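Local coordinates for VgrG protein (Vibrio cholerae, PDB 4DTF) that carries an actin cross-linking domain that binds an ATP analogue and magnesium, and probably joins actin molecules covalently at the expense of ATP, at residues A[14-19]-A[93-98]; A[27-32]-A[166-171]; A[174-179]-A[347-352]. All blocks are in the same frame, centred on the assembly; numbering follows the deposited sequence.

Contact 1 (A[14-19]-A[93-98]); sequences PDFPTH and SYPCEM. With ANP (phosphoaminophosphonic acid-adenylate ester), chain B.
P14 and P17 lie along the rim of the Y94 ring, F16 comes to its face, and F16 and P17 close on P95. The Y94 hydroxyl donates a hydrogen bond to the P14 carbonyl, OH to O 2.7 Å; the oxygen is met at a C=O...O angle of 131°, the donor tilted from the carbonyl plane. The D15 carbonyl and the CD of P17 also lie at this ring's edge, in its plane, and the CD of P17 comes to 4.0 Å from the CD2 of Y94. F16 turns an edge toward the face of Y94, a T-shaped pair with planes 80° apart and centroids separated by 5.7 Å. With CG anti to its carbonyl carbon (chi1 -65°), F16 swings across P95, its CD1 resting 3.6 Å from the CD of P95. Its CE1 comes to 3.4 Å from the S93 O, while CE2 and CZ lie beside the ribose and alpha-phosphate of ANP, and one ring face is covered by the C8 of ANP, 3.6 Å from the CD2 of F16. P95 in turn presses on one face of the adenine, and the S93 carbonyl accepts the ribose O2' hydroxyl at 2.6 Å, so the contact forms one wall of the nucleotide pocket. Behind it, M59 of strand 56-68 packs on both aromatic rings, Y48 of strand 45-51 touches P14 and Y94, and R107 of helix 101-124 binds the Y94 carbonyl.

Contact 2 (A[27-32]-A[166-171]); sequences IENELA and ITMTPS. With ANP (phosphoaminophosphonic acid-adenylate ester), chain B.
A32 and T167 bind each other twice through their backbones: the A32 N donates to the T167 O at 3.0 Å, N-H...O angle 171°, and the T167 N returns a weak bond to the A32 O at 3.3 Å. The same T167 carbonyl receives a CH contact from the CA of L31. N29 turns its amide onto M168, its CG anti to the backbone N (chi1 -159°), so that OD1 lies 3.2 Å from the M168 CB while accepting a hydrogen bond from Q173. Its ND2 gives a weak bond to the E30 carbonyl. The paired A32 and T167 make a single antiparallel bridge of the hydrogen-bonded type. Strand 24-30 already pairs with strand 173-180, E30 bonding to G172 and E28 to Q174, and the loop 166-171, which precedes that strand, meets the end of the first at this one bridge, their directions 123° apart. At the start of 27-32, the I27 carbonyl accepts a weak bond from the ribose O3' of ANP. The A32 CB and T167 CG2 methyls meet at 3.8 Å, and M168, bent at chi3, runs alongside L31 to bring its CE to 3.8 Å from the L31 CD2. The other L31 methyl, CD1, crosses to the CG2 of I166 at 4.1 Å, and F118 of helix 101-124 touches both L31 and I166.

Contact 3 (A[174-179]-A[347-352]); sequences QATVGV and AILFEF. With MG (magnesium ion), chain D; ANP (phosphoaminophosphonic acid-adenylate ester), chain B.
Strands 174-179 and 347-352 run antiparallel and form a floor beneath the nucleotide, with a magnesium site at one end. V177 pairs with F350, and V179 with I348, as hydrogen-bonded pairs; T176 opposite E351 and G178 opposite L349 are non-hydrogen-bonded. The V177 N donates to the F350 O and the F350 N to the V177 O, both at 2.9 Å. On the face carrying T176, L349 and E351, the CD2 of L349 lies 3.4 Å from the C5 of ANP, over the flat side of the adenine. With no side chain on G178, the adenine lies against its backbone, the G178 N 3.8 Å from the C2 of ANP. T176 turns its CG2 toward the ribose, 3.4 Å from the O4' of ANP, while its OG1 and the OE1 of E351 share a water that donates to the carboxylate. E351 leaves the strand extended (chi1 176°), whereas Q174 bends at its second torsion; the two chains converge on magnesium, the OE1 of Q174 at 2.5 Å and the OE2 of E351 at 2.6 Å. Their amide and carboxylate planes are only 21° apart, and R353 also holds OE2 by a salt bridge. The opposite face is apolar: the CG2 of V177 meets the CE1 of F352 at 3.7 Å, and the edge of F350 takes the CG2 of V179. L195 of helix 190-196 covers V179, F350 and F352, strand 277-279 adds I277 against both aromatics, and strand 24-30 pairs along the other side of 174-179.

From the N terminus, the segments 14-19 and 27-32 both come early, before either finds its partner. Contact 1 closes a loop of 73 residues, rich in strand, at 93-98; contact 2 opens inside that loop and closes beyond it at 166-171, so the two cross. Contact 3 follows in series, bridging 167 residues that hold far more helix than strand to bring strand 345-352 back beside strand 173-180. The strands 85-97, 24-30, 173-180 and 345-352 thus lie as successive neighbours, strand 24-30 sitting between 85-97, where S93 bonds I27, and 173-180. All three contacts touch ANP, whose adenine is held between P95 of contact 1 and L349 of contact 3.

Contact 1 (A[14-19]-A[93-98])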
loop_
_atom_site.group_PDB
_atom_site.type_symbol
_atom_site.label_atom_id
_atom_site.label_comp_id
_atom_site.label_asym_id
_atom_site.label_seq_id
_atom_site.Cartn_x
_atom_site.Cartn_y
_atom_site.Cartn_z
ATOM N N PRO A 14 -16.719 -0.477 -5.576
ATOM C CA PRO A 14 -16.379 -1.906 -5.585
ATOM C C PRO A 14 -15.042 -2.166 -4.888
ATOM O O PRO A 14 -14.160 -1.298 -4.879
ATOM C CB PRO A 14 -16.305 -2.248 -7.081
ATOM C CG PRO A 14 -17.090 -1.189 -7.759
ATOM C CD PRO A 14 -16.858 0.044 -6.950
ATOM N N ASP A 15 -14.926 -3.339 -4.257
ATOM C CA ASP A 15 -13.700 -3.769 -3.602
ATOM C C ASP A 15 -12.722 -4.153 -4.697
ATOM O O ASP A 15 -13.137 -4.466 -5.816
ATOM C CB ASP A 15 -13.960 -4.986 -2.709
ATOM C CG ASP A 15 -14.851 -4.695 -1.525
ATOM O OD1 ASP A 15 -14.426 -3.917 -0.640
ATOM O OD2 ASP A 15 -15.971 -5.248 -1.478
ATOM N N PHE A 16 -11.424 -4.122 -4.384
ATOM C CA PHE A 16 -10.403 -4.503 -5.348
ATOM C C PHE A 16 -10.609 -5.965 -5.736
ATOM O O PHE A 16 -10.899 -6.776 -4.851
ATOM C CB PHE A 16 -8.988 -4.396 -4.728
ATOM C CG PHE A 16 -8.478 -3.031 -4.332
ATOM C CD1 PHE A 16 -8.596 -1.946 -5.192
ATOM C CD2 PHE A 16 -7.814 -2.844 -3.124
ATOM C CE1 PHE A 16 -8.078 -0.696 -4.843
ATOM C CE2 PHE A 16 -7.302 -1.593 -2.775
ATOM C CZ PHE A 16 -7.439 -0.527 -3.635
ATOM N N PRO A 17 -10.382 -6.345 -7.017
ATOM C CA PRO A 17 -10.356 -7.780 -7.336
ATOM C C PRO A 17 -9.161 -8.360 -6.558
ATOM O O PRO A 17 -8.185 -7.646 -6.311
ATOM C CB PRO A 17 -10.109 -7.819 -8.846
ATOM C CG PRO A 17 -9.529 -6.497 -9.197
ATOM C CD PRO A 17 -9.987 -5.509 -8.172
ATOM N N THR A 18 -9.274 -9.606 -6.096
ATOM C CA THR A 18 -8.226 -10.243 -5.300
ATOM C C THR A 18 -7.342 -11.221 -6.102
ATOM O O THR A 18 -6.202 -11.467 -5.706
ATOM C CB THR A 18 -8.856 -10.939 -4.082
ATOM O OG1 THR A 18 -9.786 -11.927 -4.527
ATOM C CG2 THR A 18 -9.526 -9.969 -3.113
ATOM N N HIS A 19 -7.862 -11.793 -7.207
ATOM C CA HIS A 19 -7.134 -12.782 -8.011
ATOM C C HIS A 19 -6.589 -12.288 -9.337
ATOM O O HIS A 19 -7.305 -11.651 -10.108
ATOM C CB HIS A 19 -7.981 -14.053 -8.226
ATOM C CG HIS A 19 -7.194 -15.181 -8.837
ATOM N ND1 HIS A 19 -6.444 -16.044 -8.051
ATOM C CD2 HIS A 19 -7.006 -15.502 -10.140
ATOM C CE1 HIS A 19 -5.853 -16.872 -8.893
ATOM N NE2 HIS A 19 -6.159 -16.585 -10.161
ATOM N N SER A 93 -5.597 3.158 -7.804
ATOM C CA SER A 93 -6.027 2.271 -8.876
ATOM C C SER A 93 -6.532 0.920 -8.395
ATOM O O SER A 93 -6.129 0.448 -7.331
ATOM C CB SER A 93 -4.924 2.084 -9.917
ATOM O OG SER A 93 -3.932 1.163 -9.487
ATOM N N TYR A 94 -7.413 0.306 -9.190
ATOM C CA TYR A 94 -7.843 -1.070 -9.009
ATOM C C TYR A 94 -6.663 -1.840 -9.623
ATOM O O TYR A 94 -6.191 -1.442 -10.703
ATOM C CB TYR A 94 -9.162 -1.339 -9.768
ATOM C CG TYR A 94 -10.359 -0.834 -8.991
ATOM C CD1 TYR A 94 -10.723 0.510 -9.029
ATOM C CD2 TYR A 94 -11.078 -1.681 -8.149
ATOM C CE1 TYR A 94 -11.786 0.995 -8.270
ATOM C CE2 TYR A 94 -12.158 -1.213 -7.401
ATOM C CZ TYR A 94 -12.501 0.130 -7.455
ATOM O OH TYR A 94 -13.539 0.612 -6.696
ATOM N N PRO A 95 -6.091 -2.857 -8.939
ATOM C CA PRO A 95 -4.936 -3.560 -9.522
ATOM C C PRO A 95 -5.228 -4.201 -10.874
ATOM O O PRO A 95 -6.378 -4.538 -11.182
ATOM C CB PRO A 95 -4.620 -4.634 -8.476
ATOM C CG PRO A 95 -5.921 -4.847 -7.744
ATOM C CD PRO A 95 -6.492 -3.472 -7.656
ATOM N N CYS A 96 -4.182 -4.345 -11.680
ATOM C CA CYS A 96 -4.240 -5.008 -12.969
ATOM C C CYS A 96 -3.001 -5.883 -13.106
ATOM O O CYS A 96 -2.126 -5.848 -12.230
ATOM C CB CYS A 96 -4.382 -4.007 -14.115
ATOM S SG CYS A 96 -2.947 -2.933 -14.372
ATOM N N GLU A 97 -2.938 -6.699 -14.165
ATOM C CA GLU A 97 -1.774 -7.540 -14.417
ATOM C C GLU A 97 -0.648 -6.629 -14.846
ATOM O O GLU A 97 -0.882 -5.675 -15.589
ATOM C CB GLU A 97 -2.065 -8.575 -15.504
ATOM C CG GLU A 97 -3.292 -9.418 -15.211
ATOM C CD GLU A 97 -3.821 -10.261 -16.356
ATOM O OE1 GLU A 97 -5.029 -10.578 -16.348
ATOM O OE2 GLU A 97 -3.028 -10.611 -17.252
ATOM N N MET A 98 0.556 -6.888 -14.325
ATOM C CA MET A 98 1.777 -6.112 -14.592
ATOM C C MET A 98 2.134 -6.005 -16.070
ATOM O O MET A 98 2.669 -4.988 -16.489
ATOM C CB MET A 98 2.963 -6.692 -13.823
ATOM C CG MET A 98 3.029 -6.243 -12.422
ATOM S SD MET A 98 4.672 -6.427 -11.690
ATOM C CE MET A 98 5.449 -4.954 -12.265
HETATM P PG ANP B . -3.831 4.463 3.359
HETATM O O1G ANP B . -3.451 5.677 2.568
HETATM O O2G ANP B . -2.854 4.165 4.460
HETATM O O3G ANP B . -5.176 4.620 4.000
HETATM P PB ANP B . -5.047 2.360 1.919
HETATM O O1B ANP B . -5.992 2.176 3.052
HETATM O O2B ANP B . -5.735 3.061 0.787
HETATM N N3B ANP B . -3.886 3.194 2.377
HETATM P PA ANP B . -4.894 0.175 0.162
HETATM O O1A ANP B . -5.156 -1.250 0.480
HETATM O O2A ANP B . -6.137 0.791 -0.473
HETATM O O3A ANP B . -4.547 0.922 1.413
HETATM O "O5'" ANP B . -3.669 0.319 -0.861
HETATM C "C5'" ANP B . -3.718 -0.690 -1.865
HETATM C "C4'" ANP B . -2.706 -0.452 -2.950
HETATM O "O4'" ANP B . -2.306 -1.759 -3.407
HETATM C "C3'" ANP B . -3.259 0.238 -4.197
HETATM O "O3'" ANP B . -2.215 0.828 -4.966
HETATM C "C2'" ANP B . -3.912 -0.933 -4.925
HETATM O "O2'" ANP B . -4.086 -0.730 -6.317
HETATM C "C1'" ANP B . -2.864 -2.014 -4.681
HETATM N N9 ANP B . -3.351 -3.382 -4.709
HETATM C C8 ANP B . -4.458 -3.907 -4.088
HETATM N N7 ANP B . -4.663 -5.171 -4.342
HETATM C C5 ANP B . -3.609 -5.519 -5.170
HETATM C C6 ANP B . -3.222 -6.739 -5.764
HETATM N N6 ANP B . -3.919 -7.876 -5.650
HETATM N N1 ANP B . -2.085 -6.751 -6.495
HETATM C C2 ANP B . -1.391 -5.613 -6.629
HETATM N N3 ANP B . -1.662 -4.404 -6.129
HETATM C C4 ANP B . -2.790 -4.428 -5.403
#

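Contact 2 (A[27-32]-A[166-171])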
loop_
_atom_site.group_PDB
_atom_site.type_symbol
_atom_site.label_atom_id
_atom_site.label_comp_id
_atom_site.label_asym_id
_atom_site.label_seq_id
_atom_site.Cartn_x
_atom_site.Cartn_y
_atom_site.Cartn_z
ATOM N N ILE A 27 -1.475 1.332 -8.149
ATOM C CA ILE A 27 -0.800 2.623 -7.969
ATOM C C ILE A 27 -1.590 3.536 -7.043
ATOM O O ILE A 27 -2.807 3.404 -6.930
ATOM C CB ILE A 27 -0.442 3.330 -9.314
ATOM C CG1 ILE A 27 -1.708 3.729 -10.121
ATOM C CG2 ILE A 27 0.568 2.524 -10.149
ATOM C CD1 ILE A 27 -1.466 4.661 -11.339
ATOM N N GLU A 28 -0.892 4.471 -6.395
ATOM C CA GLU A 28 -1.490 5.462 -5.505
ATOM C C GLU A 28 -0.958 6.806 -5.936
ATOM O O GLU A 28 0.244 6.928 -6.161
ATOM C CB GLU A 28 -1.087 5.184 -4.053
ATOM C CG GLU A 28 -1.763 3.960 -3.466
ATOM C CD GLU A 28 -1.138 3.474 -2.177
ATOM O OE1 GLU A 28 0.043 3.054 -2.195
ATOM O OE2 GLU A 28 -1.831 3.525 -1.136
ATOM N N ASN A 29 -1.841 7.796 -6.128
ATOM C CA ASN A 29 -1.415 9.114 -6.583
ATOM C C ASN A 29 -2.125 10.232 -5.847
ATOM O O ASN A 29 -3.307 10.503 -6.106
ATOM C CB ASN A 29 -1.595 9.282 -8.101
ATOM C CG ASN A 29 -0.729 10.385 -8.698
ATOM O OD1 ASN A 29 -0.379 10.347 -9.862
ATOM N ND2 ASN A 29 -0.283 11.345 -7.913
ATOM N N GLU A 30 -1.390 10.903 -4.953
ATOM C CA GLU A 30 -1.929 12.031 -4.200
ATOM C C GLU A 30 -1.869 13.276 -5.095
ATOM O O GLU A 30 -0.829 13.564 -5.687
ATOM C CB GLU A 30 -1.155 12.237 -2.897
ATOM C CG GLU A 30 -1.768 13.256 -1.948
ATOM C CD GLU A 30 -0.887 13.629 -0.772
ATOM O OE1 GLU A 30 -1.437 14.114 0.238
ATOM O OE2 GLU A 30 0.344 13.420 -0.851
ATOM N N LEU A 31 -3.010 13.960 -5.247
ATOM C CA LEU A 31 -3.098 15.136 -6.104
ATOM C C LEU A 31 -2.675 16.394 -5.379
ATOM O O LEU A 31 -2.808 16.480 -4.161
ATOM C CB LEU A 31 -4.527 15.315 -6.647
ATOM C CG LEU A 31 -5.128 14.151 -7.422
ATOM C CD1 LEU A 31 -6.551 14.415 -7.738
ATOM C CD2 LEU A 31 -4.328 13.822 -8.676
ATOM N N ALA A 32 -2.185 17.385 -6.142
ATOM C CA ALA A 32 -1.850 18.713 -5.632
ATOM C C ALA A 32 -2.799 19.712 -6.292
ATOM O O ALA A 32 -3.190 19.523 -7.447
ATOM C CB ALA A 32 -0.403 19.073 -5.965
ATOM N N ILE A 166 -4.712 21.063 -11.774
ATOM C CA ILE A 166 -4.623 19.891 -10.904
ATOM C C ILE A 166 -3.556 18.977 -11.463
ATOM O O ILE A 166 -3.571 18.613 -12.634
ATOM C CB ILE A 166 -5.986 19.230 -10.588
ATOM C CG1 ILE A 166 -6.980 20.267 -9.965
ATOM C CG2 ILE A 166 -5.825 17.974 -9.705
ATOM C CD1 ILE A 166 -6.451 21.152 -8.832
ATOM N N THR A 167 -2.615 18.648 -10.605
ATOM C CA THR A 167 -1.380 17.999 -10.932
ATOM C C THR A 167 -1.067 16.761 -10.055
ATOM O O THR A 167 -1.683 16.537 -9.019
ATOM C CB THR A 167 -0.356 19.157 -10.820
ATOM O OG1 THR A 167 0.218 19.509 -12.074
ATOM C CG2 THR A 167 0.587 19.058 -9.651
ATOM N N MET A 168 -0.087 15.984 -10.497
ATOM C CA MET A 168 0.446 14.795 -9.826
ATOM C C MET A 168 1.971 14.803 -9.971
ATOM O O MET A 168 2.477 15.363 -10.951
ATOM C CB MET A 168 -0.183 13.521 -10.387
ATOM C CG MET A 168 -0.282 13.494 -11.877
ATOM S SD MET A 168 -1.424 12.265 -12.517
ATOM C CE MET A 168 -2.992 12.953 -12.124
ATOM N N THR A 169 2.706 14.259 -8.973
ATOM C CA THR A 169 4.179 14.281 -8.957
ATOM C C THR A 169 4.798 13.012 -8.316
ATOM O O THR A 169 4.116 12.404 -7.495
ATOM C CB THR A 169 4.633 15.593 -8.293
ATOM O OG1 THR A 169 5.980 15.880 -8.633
ATOM C CG2 THR A 169 4.429 15.604 -6.780
ATOM N N PRO A 170 6.072 12.603 -8.626
ATOM C CA PRO A 170 6.635 11.388 -7.991
ATOM C C PRO A 170 6.557 11.363 -6.462
ATOM O O PRO A 170 6.328 10.291 -5.905
ATOM C CB PRO A 170 8.084 11.354 -8.505
ATOM C CG PRO A 170 8.025 12.062 -9.815
ATOM C CD PRO A 170 7.039 13.182 -9.585
ATOM N N SER A 171 6.678 12.539 -5.790
ATOM C CA SER A 171 6.565 12.651 -4.328
ATOM C C SER A 171 5.163 12.256 -3.804
ATOM O O SER A 171 5.057 11.854 -2.652
ATOM C CB SER A 171 6.999 14.034 -3.820
ATOM O OG SER A 171 6.005 15.039 -3.923
HETATM P PG ANP B . -3.831 4.463 3.359
HETATM O O1G ANP B . -3.451 5.677 2.568
HETATM O O2G ANP B . -2.854 4.165 4.460
HETATM O O3G ANP B . -5.176 4.620 4.000
HETATM P PB ANP B . -5.047 2.360 1.919
HETATM O O1B ANP B . -5.992 2.176 3.052
HETATM O O2B ANP B . -5.735 3.061 0.787
HETATM N N3B ANP B . -3.886 3.194 2.377
HETATM P PA ANP B . -4.894 0.175 0.162
HETATM O O1A ANP B . -5.156 -1.250 0.480
HETATM O O2A ANP B . -6.137 0.791 -0.473
HETATM O O3A ANP B . -4.547 0.922 1.413
HETATM O "O5'" ANP B . -3.669 0.319 -0.861
HETATM C "C5'" ANP B . -3.718 -0.690 -1.865
HETATM C "C4'" ANP B . -2.706 -0.452 -2.950
HETATM O "O4'" ANP B . -2.306 -1.759 -3.407
HETATM C "C3'" ANP B . -3.259 0.238 -4.197
HETATM O "O3'" ANP B . -2.215 0.828 -4.966
HETATM C "C2'" ANP B . -3.912 -0.933 -4.925
HETATM O "O2'" ANP B . -4.086 -0.730 -6.317
HETATM C "C1'" ANP B . -2.864 -2.014 -4.681
HETATM N N9 ANP B . -3.351 -3.382 -4.709
HETATM C C8 ANP B . -4.458 -3.907 -4.088
HETATM N N7 ANP B . -4.663 -5.171 -4.342
HETATM C C5 ANP B . -3.609 -5.519 -5.170
HETATM C C6 ANP B . -3.222 -6.739 -5.764
HETATM N N6 ANP B . -3.919 -7.876 -5.650
HETATM N N1 ANP B . -2.085 -6.751 -6.495
HETATM C C2 ANP B . -1.391 -5.613 -6.629
HETATM N N3 ANP B . -1.662 -4.404 -6.129
HETATM C C4 ANP B . -2.790 -4.428 -5.403
#

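Contact 3 (A[174-179]-A[347-352])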
loop_
_atom_site.group_PDB
_atom_site.type_symbol
_atom_site.label_atom_id
_atom_site.label_comp_id
_atom_site.label_asym_id
_atom_site.label_seq_id
_atom_site.Cartn_x
_atom_site.Cartn_y
_atom_site.Cartn_z
ATOM N N GLN A 174 3.069 6.222 -5.266
ATOM C CA GLN A 174 3.532 4.889 -4.871
ATOM C C GLN A 174 3.018 3.868 -5.852
ATOM O O GLN A 174 2.047 4.124 -6.560
ATOM C CB GLN A 174 3.088 4.492 -3.461
ATOM C CG GLN A 174 3.923 5.113 -2.361
ATOM C CD GLN A 174 3.221 6.307 -1.809
ATOM O OE1 GLN A 174 2.144 6.201 -1.216
ATOM N NE2 GLN A 174 3.810 7.472 -2.012
ATOM N N ALA A 175 3.657 2.691 -5.875
ATOM C CA ALA A 175 3.237 1.547 -6.664
ATOM C C ALA A 175 3.261 0.348 -5.712
ATOM O O ALA A 175 4.123 0.287 -4.838
ATOM C CB ALA A 175 4.197 1.325 -7.819
ATOM N N THR A 176 2.299 -0.582 -5.857
ATOM C CA THR A 176 2.199 -1.808 -5.053
ATOM C C THR A 176 2.231 -2.984 -6.005
ATOM O O THR A 176 1.444 -3.031 -6.943
ATOM C CB THR A 176 0.975 -1.781 -4.110
ATOM O OG1 THR A 176 1.124 -0.700 -3.191
ATOM C CG2 THR A 176 0.812 -3.073 -3.308
ATOM N N VAL A 177 3.151 -3.931 -5.770
ATOM C CA VAL A 177 3.318 -5.096 -6.624
ATOM C C VAL A 177 2.925 -6.335 -5.829
ATOM O O VAL A 177 3.386 -6.512 -4.706
ATOM C CB VAL A 177 4.781 -5.186 -7.190
ATOM C CG1 VAL A 177 5.068 -6.545 -7.829
ATOM C CG2 VAL A 177 5.073 -4.056 -8.173
ATOM N N GLY A 178 2.110 -7.190 -6.441
ATOM C CA GLY A 178 1.708 -8.465 -5.864
ATOM C C GLY A 178 2.315 -9.602 -6.652
ATOM O O GLY A 178 2.268 -9.576 -7.880
ATOM N N VAL A 179 2.934 -10.581 -5.966
ATOM C CA VAL A 179 3.552 -11.759 -6.601
ATOM C C VAL A 179 3.149 -13.015 -5.828
ATOM O O VAL A 179 2.828 -12.909 -4.644
ATOM C CB VAL A 179 5.116 -11.647 -6.714
ATOM C CG1 VAL A 179 5.545 -10.535 -7.680
ATOM C CG2 VAL A 179 5.770 -11.452 -5.347
ATOM N N ALA A 347 -0.760 -14.664 -2.712
ATOM C CA ALA A 347 -0.024 -13.541 -3.276
ATOM C C ALA A 347 0.387 -12.687 -2.080
ATOM O O ALA A 347 -0.370 -12.552 -1.114
ATOM C CB ALA A 347 -0.897 -12.722 -4.231
ATOM N N ILE A 348 1.601 -12.143 -2.138
ATOM C CA ILE A 348 2.150 -11.256 -1.120
ATOM C C ILE A 348 2.466 -9.956 -1.820
ATOM O O ILE A 348 2.929 -9.963 -2.968
ATOM C CB ILE A 348 3.348 -11.878 -0.344
ATOM C CG1 ILE A 348 4.441 -12.425 -1.306
ATOM C CG2 ILE A 348 2.831 -12.944 0.647
ATOM C CD1 ILE A 348 5.797 -12.854 -0.634
ATOM N N LEU A 349 2.136 -8.838 -1.165
ATOM C CA LEU A 349 2.239 -7.505 -1.750
ATOM C C LEU A 349 3.299 -6.627 -1.150
ATOM O O LEU A 349 3.641 -6.761 0.025
ATOM C CB LEU A 349 0.857 -6.817 -1.716
ATOM C CG LEU A 349 -0.083 -7.197 -2.874
ATOM C CD1 LEU A 349 -0.561 -8.658 -2.775
ATOM C CD2 LEU A 349 -1.264 -6.307 -2.895
ATOM N N PHE A 350 3.832 -5.714 -1.978
ATOM C CA PHE A 350 4.893 -4.816 -1.554
ATOM C C PHE A 350 4.692 -3.423 -2.079
ATOM O O PHE A 350 4.470 -3.231 -3.276
ATOM C CB PHE A 350 6.262 -5.356 -2.000
ATOM C CG PHE A 350 6.526 -6.747 -1.486
ATOM C CD1 PHE A 350 7.133 -6.943 -0.246
ATOM C CD2 PHE A 350 6.135 -7.864 -2.221
ATOM C CE1 PHE A 350 7.340 -8.232 0.246
ATOM C CE2 PHE A 350 6.341 -9.149 -1.727
ATOM C CZ PHE A 350 6.931 -9.325 -0.495
ATOM N N GLU A 351 4.807 -2.437 -1.191
ATOM C CA GLU A 351 4.634 -1.051 -1.594
ATOM C C GLU A 351 5.982 -0.387 -1.806
ATOM O O GLU A 351 6.821 -0.370 -0.905
ATOM C CB GLU A 351 3.799 -0.302 -0.540
ATOM C CG GLU A 351 3.608 1.188 -0.787
ATOM C CD GLU A 351 2.882 1.904 0.336
ATOM O OE1 GLU A 351 1.942 1.321 0.916
ATOM O OE2 GLU A 351 3.248 3.062 0.628
ATOM N N PHE A 352 6.155 0.222 -2.982
ATOM C CA PHE A 352 7.354 0.985 -3.296
ATOM C C PHE A 352 7.060 2.398 -2.800
ATOM O O PHE A 352 6.242 3.104 -3.394
ATOM C CB PHE A 352 7.656 0.943 -4.811
ATOM C CG PHE A 352 8.162 -0.405 -5.268
ATOM C CD1 PHE A 352 7.279 -1.451 -5.522
ATOM C CD2 PHE A 352 9.525 -0.634 -5.431
ATOM C CE1 PHE A 352 7.752 -2.703 -5.932
ATOM C CE2 PHE A 352 9.992 -1.880 -5.864
ATOM C CZ PHE A 352 9.106 -2.907 -6.093
HETATM MG MG MG D . 1.121 4.515 0.243
HETATM P PG ANP B . -3.831 4.463 3.359
HETATM O O1G ANP B . -3.451 5.677 2.568
HETATM O O2G ANP B . -2.854 4.165 4.460
HETATM O O3G ANP B . -5.176 4.620 4.000
HETATM P PB ANP B . -5.047 2.360 1.919
HETATM O O1B ANP B . -5.992 2.176 3.052
HETATM O O2B ANP B . -5.735 3.061 0.787
HETATM N N3B ANP B . -3.886 3.194 2.377
HETATM P PA ANP B . -4.894 0.175 0.162
HETATM O O1A ANP B . -5.156 -1.250 0.480
HETATM O O2A ANP B . -6.137 0.791 -0.473
HETATM O O3A ANP B . -4.547 0.922 1.413
HETATM O "O5'" ANP B . -3.669 0.319 -0.861
HETATM C "C5'" ANP B . -3.718 -0.690 -1.865
HETATM C "C4'" ANP B . -2.706 -0.452 -2.950
HETATM O "O4'" ANP B . -2.306 -1.759 -3.407
HETATM C "C3'" ANP B . -3.259 0.238 -4.197
HETATM O "O3'" ANP B . -2.215 0.828 -4.966
HETATM C "C2'" ANP B . -3.912 -0.933 -4.925
HETATM O "O2'" ANP B . -4.086 -0.730 -6.317
HETATM C "C1'" ANP B . -2.864 -2.014 -4.681
HETATM N N9 ANP B . -3.351 -3.382 -4.709
HETATM C C8 ANP B . -4.458 -3.907 -4.088
HETATM N N7 ANP B . -4.663 -5.171 -4.342
HETATM C C5 ANP B . -3.609 -5.519 -5.170
HETATM C C6 ANP B . -3.222 -6.739 -5.764
HETATM N N6 ANP B . -3.919 -7.876 -5.650
HETATM N N1 ANP B . -2.085 -6.751 -6.495
HETATM C C2 ANP B . -1.391 -5.613 -6.629
HETATM N N3 ANP B . -1.662 -4.404 -6.129
HETATM C C4 ANP B . -2.790 -4.428 -5.403
HETATM O O HOH W 1 0.100 -0.469 -0.731
#